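Local atomic coordinates of CDP-4-keto-6-deoxy-D-glucose-3-dehydrase (Yersinia pseudotuberculosis, PDB entry 3BB8), a protein that probably uses pyridoxal 5'-phosphate to dehydrate CDP-4-keto-6-deoxy-D-glucose at C3, a step in building lipopolysaccharide sugars. Residues Ala328-Leu333 with Glu431-Asn436; Val77-Thr82 with Glu236-Ile241. The protein carries 1 engineered substitution. One frame throughout, in Å; residues are numbered along the deposited sequence.

Contact 1. Residues Ala328-Leu333 with Glu431-Asn436; sequences ADFIEL and EFFGLN
Phe-330 and Phe-433 form a near-parallel aromatic pair that joins the segment after helix 419-432 to the antiparallel sheet of strands 331-332, 347-351 and 408-411 in this aspartate aminotransferase fold. Their planes are inclined by only 14° and their centroids lie 4.6 Å apart, but the rings are slid so far that they barely overlap. With chi1 at -55°, Phe-330 CG stands beside the backbone N, opposite the carbonyl carbon, which turns the ring to its partner. The slip places the Phe-330 CB over the Phe-433 face, 3.6 Å from the ring centroid, a CH-pi contact. Farther along, Phe-330 CD2 comes to 3.4 Å from Phe-433 CG. The opposite face of Phe-433 is covered by Phe-432, whose CD2 sits over the ring centre, so the ring is held from both sides. The Phe-433 side chain also reaches Leu-351 on the central strand of the sheet. Phe-330, Phe-432 and Phe-433 line the pocket of a bound benzamidine, completed by Ser-355 and Val-357. Beside the aromatic pair, Leu-435 CD2 lies at the edge of the Phe-330 ring, 4.4 Å from CE2, while Ile-331 brings CG2 to 3.9 Å from Phe-433 CZ.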
loop_
_atom_site.group_PDB
_atom_site.type_symbol
_atom_site.label_atom_id
_atom_site.label_comp_id
_atom_site.label_asym_id
_atom_site.label_seq_id
_atom_site.Cartn_x
_atom_site.Cartn_y
_atom_site.Cartn_z
ATOM N N ALA A 328 -28.498 29.791 -12.776
ATOM C CA ALA A 328 -29.175 28.647 -13.375
ATOM C C ALA A 328 -29.290 28.662 -14.902
ATOM O O ALA A 328 -29.473 27.605 -15.515
ATOM C CB ALA A 328 -30.546 28.484 -12.753
ATOM N N ASP A 329 -29.188 29.837 -15.523
ATOM C CA ASP A 329 -29.288 29.926 -16.988
ATOM C C ASP A 329 -28.020 29.490 -17.721
ATOM O O ASP A 329 -28.071 29.104 -18.890
ATOM C CB ASP A 329 -29.617 31.356 -17.439
ATOM C CG ASP A 329 -31.066 31.736 -17.196
ATOM O OD1 ASP A 329 -31.958 30.868 -17.331
ATOM O OD2 ASP A 329 -31.308 32.920 -16.889
ATOM N N PHE A 330 -26.888 29.564 -17.033
ATOM C CA PHE A 330 -25.606 29.205 -17.626
ATOM C C PHE A 330 -25.022 27.890 -17.118
ATOM O O PHE A 330 -24.291 27.209 -17.843
ATOM C CB PHE A 330 -24.611 30.336 -17.383
ATOM C CG PHE A 330 -25.096 31.661 -17.874
ATOM C CD1 PHE A 330 -25.315 31.872 -19.236
ATOM C CD2 PHE A 330 -25.384 32.687 -16.977
ATOM C CE1 PHE A 330 -25.817 33.084 -19.703
ATOM C CE2 PHE A 330 -25.889 33.908 -17.432
ATOM C CZ PHE A 330 -26.106 34.105 -18.802
ATOM N N ILE A 331 -25.345 27.534 -15.879
ATOM C CA ILE A 331 -24.827 26.311 -15.296
ATOM C C ILE A 331 -25.906 25.468 -14.633
ATOM O O ILE A 331 -26.871 25.993 -14.078
ATOM C CB ILE A 331 -23.698 26.625 -14.278
ATOM C CG1 ILE A 331 -24.171 27.618 -13.217
ATOM C CG2 ILE A 331 -22.522 27.255 -14.994
ATOM C CD1 ILE A 331 -24.888 27.007 -12.070
ATOM N N GLU A 332 -25.744 24.154 -14.725
ATOM C CA GLU A 332 -26.678 23.216 -14.125
ATOM C C GLU A 332 -26.191 22.878 -12.720
ATOM O O GLU A 332 -25.061 22.412 -12.538
ATOM C CB GLU A 332 -26.770 21.962 -14.988
ATOM C CG GLU A 332 -27.673 22.143 -16.194
ATOM C CD GLU A 332 -27.338 21.198 -17.322
ATOM O OE1 GLU A 332 -27.112 20.004 -17.049
ATOM O OE2 GLU A 332 -27.306 21.647 -18.486
ATOM N N LEU A 333 -27.038 23.127 -11.726
ATOM C CA LEU A 333 -26.662 22.870 -10.342
ATOM C C LEU A 333 -26.890 21.420 -9.927
ATOM O O LEU A 333 -27.800 20.760 -10.425
ATOM C CB LEU A 333 -27.417 23.824 -9.412
ATOM C CG LEU A 333 -27.036 25.291 -9.614
ATOM C CD1 LEU A 333 -27.939 26.183 -8.774
ATOM C CD2 LEU A 333 -25.582 25.499 -9.243
ATOM N N GLU A 431 -20.020 37.630 -11.252
ATOM C CA GLU A 431 -19.180 38.554 -11.991
ATOM C C GLU A 431 -18.808 37.991 -13.358
ATOM O O GLU A 431 -18.658 38.737 -14.318
ATOM C CB GLU A 431 -17.888 38.831 -11.234
ATOM C CG GLU A 431 -16.964 39.782 -11.979
ATOM C CD GLU A 431 -15.603 39.932 -11.328
ATOM O OE1 GLU A 431 -15.542 39.995 -10.084
ATOM O OE2 GLU A 431 -14.595 40.003 -12.068
ATOM N N PHE A 432 -18.654 36.674 -13.443
ATOM C CA PHE A 432 -18.264 36.019 -14.686
ATOM C C PHE A 432 -19.350 36.071 -15.754
ATOM O O PHE A 432 -19.072 36.364 -16.916
ATOM C CB PHE A 432 -17.898 34.550 -14.411
ATOM C CG PHE A 432 -17.466 33.785 -15.635
ATOM C CD1 PHE A 432 -16.166 33.884 -16.113
ATOM C CD2 PHE A 432 -18.368 32.972 -16.316
ATOM C CE1 PHE A 432 -15.764 33.184 -17.252
ATOM C CE2 PHE A 432 -17.978 32.271 -17.454
ATOM C CZ PHE A 432 -16.671 32.378 -17.921
ATOM N N PHE A 433 -20.581 35.768 -15.359
ATOM C CA PHE A 433 -21.694 35.754 -16.292
ATOM C C PHE A 433 -22.370 37.119 -16.398
ATOM O O PHE A 433 -23.456 37.240 -16.968
ATOM C CB PHE A 433 -22.711 34.679 -15.873
ATOM C CG PHE A 433 -22.191 33.264 -15.999
ATOM C CD1 PHE A 433 -21.816 32.753 -17.240
ATOM C CD2 PHE A 433 -22.057 32.451 -14.878
ATOM C CE1 PHE A 433 -21.311 31.456 -17.363
ATOM C CE2 PHE A 433 -21.552 31.151 -14.986
ATOM C CZ PHE A 433 -21.177 30.652 -16.231
ATOM N N GLY A 434 -21.717 38.140 -15.848
ATOM C CA GLY A 434 -22.259 39.488 -15.886
ATOM C C GLY A 434 -23.592 39.665 -15.176
ATOM O O GLY A 434 -24.389 40.529 -15.544
ATOM N N LEU A 435 -23.837 38.853 -14.154
ATOM C CA LEU A 435 -25.079 38.934 -13.398
ATOM C C LEU A 435 -25.064 40.027 -12.332
ATOM O O LEU A 435 -26.086 40.314 -11.716
ATOM C CB LEU A 435 -25.388 37.578 -12.761
ATOM C CG LEU A 435 -25.783 36.497 -13.774
ATOM C CD1 LEU A 435 -25.824 35.130 -13.096
ATOM C CD2 LEU A 435 -27.139 36.844 -14.385
ATOM N N ASN A 436 -23.905 40.636 -12.113
ATOM C CA ASN A 436 -23.802 41.713 -11.135
ATOM C C ASN A 436 -24.292 43.006 -11.795
ATOM O O ASN A 436 -24.204 44.097 -11.224
ATOM C CB ASN A 436 -22.357 41.851 -10.647
ATOM C CG ASN A 436 -21.348 41.769 -11.775
ATOM O OD1 ASN A 436 -21.512 40.989 -12.713
ATOM N ND2 ASN A 436 -20.285 42.562 -11.681
#

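Contact 2. Residues Val77-Thr82 with Glu236-Ile241; sequences VPYVLT and ELKSII
Chi1 of Lys-238 is extended (-179°), with CG opposite the backbone N, which sends the start of the side chain from helix 236-241 toward Tyr-79; a bend at chi2 (-78°) then turns the chain away. Its polar end continues to Glu-242, with which NZ makes a salt bridge one turn farther along the helix, leaving the methylene groups to do the packing. Lys-238 CG lies 3.5 Å from Tyr-79 CB and 3.6 Å from Tyr-79 CG, so it abuts the root of the aromatic side chain, and the two side chains cross at about a right angle. Pro-78 CB lies over the centre of one face of the tyrosine ring. Two residues on, Leu-81 points to the helix as well. Its CD1 rests against the helix, 3.4 Å from Ile-241 CB and 3.6 Å from Lys-238 O; CD2 stays 4.2 Å from Lys-238 CE. This is a helix laid on a strand: the axes of 79-82 and 236-241 approach to 9.1 Å and run within 13° of parallel. Strand 79-83 belongs to the large mixed sheet of the aspartate aminotransferase fold, bonded antiparallel to strand 228-232, from which the chain turns directly into helix 235-245 and runs back along the sheet, antiparallel to strand 228-232. No hydrogen bond joins the two segments themselves, but later in both elements Arg-245 NH1 donates to Thr-82 O. Helix 86-96, which follows the strand and starts at the cofactor-binding Gly-86 and Ser-87, packs on Ile-241 through Leu-92 and Ala-96.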
loop_
_atom_site.group_PDB
_atom_site.type_symbol
_atom_site.label_atom_id
_atom_site.label_comp_id
_atom_site.label_asym_id
_atom_site.label_seq_id
_atom_site.Cartn_x
_atom_site.Cartn_y
_atom_site.Cartn_z
ATOM N N VAL A 77 -21.267 -1.487 10.946
ATOM C CA VAL A 77 -20.824 -2.796 10.468
ATOM C C VAL A 77 -19.856 -3.424 11.456
ATOM O O VAL A 77 -19.174 -2.722 12.200
ATOM C CB VAL A 77 -20.133 -2.714 9.089
ATOM C CG1 VAL A 77 -21.112 -2.196 8.061
ATOM C CG2 VAL A 77 -18.886 -1.828 9.170
ATOM N N PRO A 78 -19.786 -4.760 11.475
ATOM C CA PRO A 78 -18.899 -5.495 12.381
ATOM C C PRO A 78 -17.430 -5.579 11.965
ATOM O O PRO A 78 -16.541 -5.502 12.811
ATOM C CB PRO A 78 -19.553 -6.869 12.446
ATOM C CG PRO A 78 -20.057 -7.049 11.043
ATOM C CD PRO A 78 -20.656 -5.685 10.723
ATOM N N TYR A 79 -17.175 -5.721 10.668
ATOM C CA TYR A 79 -15.808 -5.856 10.182
ATOM C C TYR A 79 -15.249 -4.687 9.380
ATOM O O TYR A 79 -15.791 -4.295 8.345
ATOM C CB TYR A 79 -15.705 -7.135 9.368
ATOM C CG TYR A 79 -16.294 -8.312 10.099
ATOM C CD1 TYR A 79 -15.762 -8.729 11.321
ATOM C CD2 TYR A 79 -17.406 -8.987 9.595
ATOM C CE1 TYR A 79 -16.324 -9.790 12.031
ATOM C CE2 TYR A 79 -17.978 -10.054 10.296
ATOM C CZ TYR A 79 -17.432 -10.448 11.514
ATOM O OH TYR A 79 -17.992 -11.491 12.219
ATOM N N VAL A 80 -14.145 -4.143 9.877
ATOM C CA VAL A 80 -13.466 -3.026 9.242
ATOM C C VAL A 80 -11.969 -3.314 9.226
ATOM O O VAL A 80 -11.369 -3.564 10.263
ATOM C CB VAL A 80 -13.717 -1.708 10.012
ATOM C CG1 VAL A 80 -12.801 -0.602 9.482
ATOM C CG2 VAL A 80 -15.187 -1.298 9.882
ATOM N N LEU A 81 -11.375 -3.281 8.038
ATOM C CA LEU A 81 -9.947 -3.530 7.881
ATOM C C LEU A 81 -9.267 -2.303 7.279
ATOM O O LEU A 81 -9.702 -1.804 6.238
ATOM C CB LEU A 81 -9.725 -4.721 6.947
ATOM C CG LEU A 81 -10.132 -6.114 7.417
ATOM C CD1 LEU A 81 -10.002 -7.096 6.259
ATOM C CD2 LEU A 81 -9.242 -6.532 8.587
ATOM N N THR A 82 -8.206 -1.818 7.918
ATOM C CA THR A 82 -7.510 -0.677 7.365
ATOM C C THR A 82 -6.515 -1.128 6.307
ATOM O O THR A 82 -6.047 -2.271 6.320
ATOM C CB THR A 82 -6.759 0.130 8.440
ATOM O OG1 THR A 82 -5.849 -0.723 9.148
ATOM C CG2 THR A 82 -7.754 0.768 9.409
ATOM N N GLU A 236 -16.779 -14.209 6.540
ATOM C CA GLU A 236 -16.039 -14.910 5.507
ATOM C C GLU A 236 -15.234 -13.945 4.631
ATOM O O GLU A 236 -14.045 -14.159 4.407
ATOM C CB GLU A 236 -16.986 -15.719 4.636
ATOM C CG GLU A 236 -16.300 -16.421 3.480
ATOM C CD GLU A 236 -17.287 -17.215 2.665
ATOM O OE1 GLU A 236 -18.453 -16.791 2.659
ATOM O OE2 GLU A 236 -16.914 -18.233 2.038
ATOM N N LEU A 237 -15.878 -12.885 4.142
ATOM C CA LEU A 237 -15.184 -11.911 3.305
ATOM C C LEU A 237 -14.082 -11.206 4.099
ATOM O O LEU A 237 -13.008 -10.941 3.577
ATOM C CB LEU A 237 -16.164 -10.873 2.744
ATOM C CG LEU A 237 -17.215 -11.396 1.766
ATOM C CD1 LEU A 237 -18.046 -10.238 1.240
ATOM C CD2 LEU A 237 -16.549 -12.120 0.631
ATOM N N LYS A 238 -14.362 -10.916 5.363
ATOM C CA LYS A 238 -13.408 -10.255 6.232
ATOM C C LYS A 238 -12.137 -11.093 6.319
ATOM O O LYS A 238 -11.024 -10.558 6.257
ATOM C CB LYS A 238 -14.031 -10.070 7.617
ATOM C CG LYS A 238 -13.166 -9.360 8.647
ATOM C CD LYS A 238 -12.107 -10.283 9.224
ATOM C CE LYS A 238 -11.449 -9.657 10.437
ATOM N NZ LYS A 238 -10.507 -10.602 11.105
ATOM N N SER A 239 -12.298 -12.408 6.457
ATOM C CA SER A 239 -11.141 -13.295 6.540
ATOM C C SER A 239 -10.369 -13.372 5.233
ATOM O O SER A 239 -9.146 -13.400 5.245
ATOM C CB SER A 239 -11.561 -14.701 6.972
ATOM O OG SER A 239 -11.785 -14.715 8.369
ATOM N N ILE A 240 -11.080 -13.418 4.112
ATOM C CA ILE A 240 -10.420 -13.463 2.813
ATOM C C ILE A 240 -9.602 -12.175 2.616
ATOM O O ILE A 240 -8.415 -12.241 2.294
ATOM C CB ILE A 240 -11.452 -13.609 1.651
ATOM C CG1 ILE A 240 -11.908 -15.068 1.515
ATOM C CG2 ILE A 240 -10.824 -13.216 0.322
ATOM C CD1 ILE A 240 -12.390 -15.702 2.785
ATOM N N ILE A 241 -10.244 -11.021 2.832
ATOM C CA ILE A 241 -9.618 -9.701 2.673
ATOM C C ILE A 241 -8.320 -9.599 3.452
ATOM O O ILE A 241 -7.270 -9.267 2.892
ATOM C CB ILE A 241 -10.522 -8.546 3.211
ATOM C CG1 ILE A 241 -11.947 -8.688 2.689
ATOM C CG2 ILE A 241 -9.946 -7.177 2.801
ATOM C CD1 ILE A 241 -12.082 -8.509 1.228
#

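Overall arrangement
The two contacts lie on opposite sides of the chain's centre, their own centres 47 Å apart and their nearest atoms about 30 Å apart, and they do not touch. They share no sheet or helix. Contact 2 pairs strand 79-83 of the large mixed sheet, which runs on toward the cofactor-binding residues, with helix 235-245, whereas contact 1 sets the end of helix 419-432 against the separate sheet of strands 331-332, 347-351 and 408-411. Both segments of contact 2 precede those of contact 1, with the long helix 293-323 between them. Each joins sequence-distant pieces, with 153 intervening residues in contact 2 and 97 in contact 1, and contact 1 lies away from the annotated cofactor site.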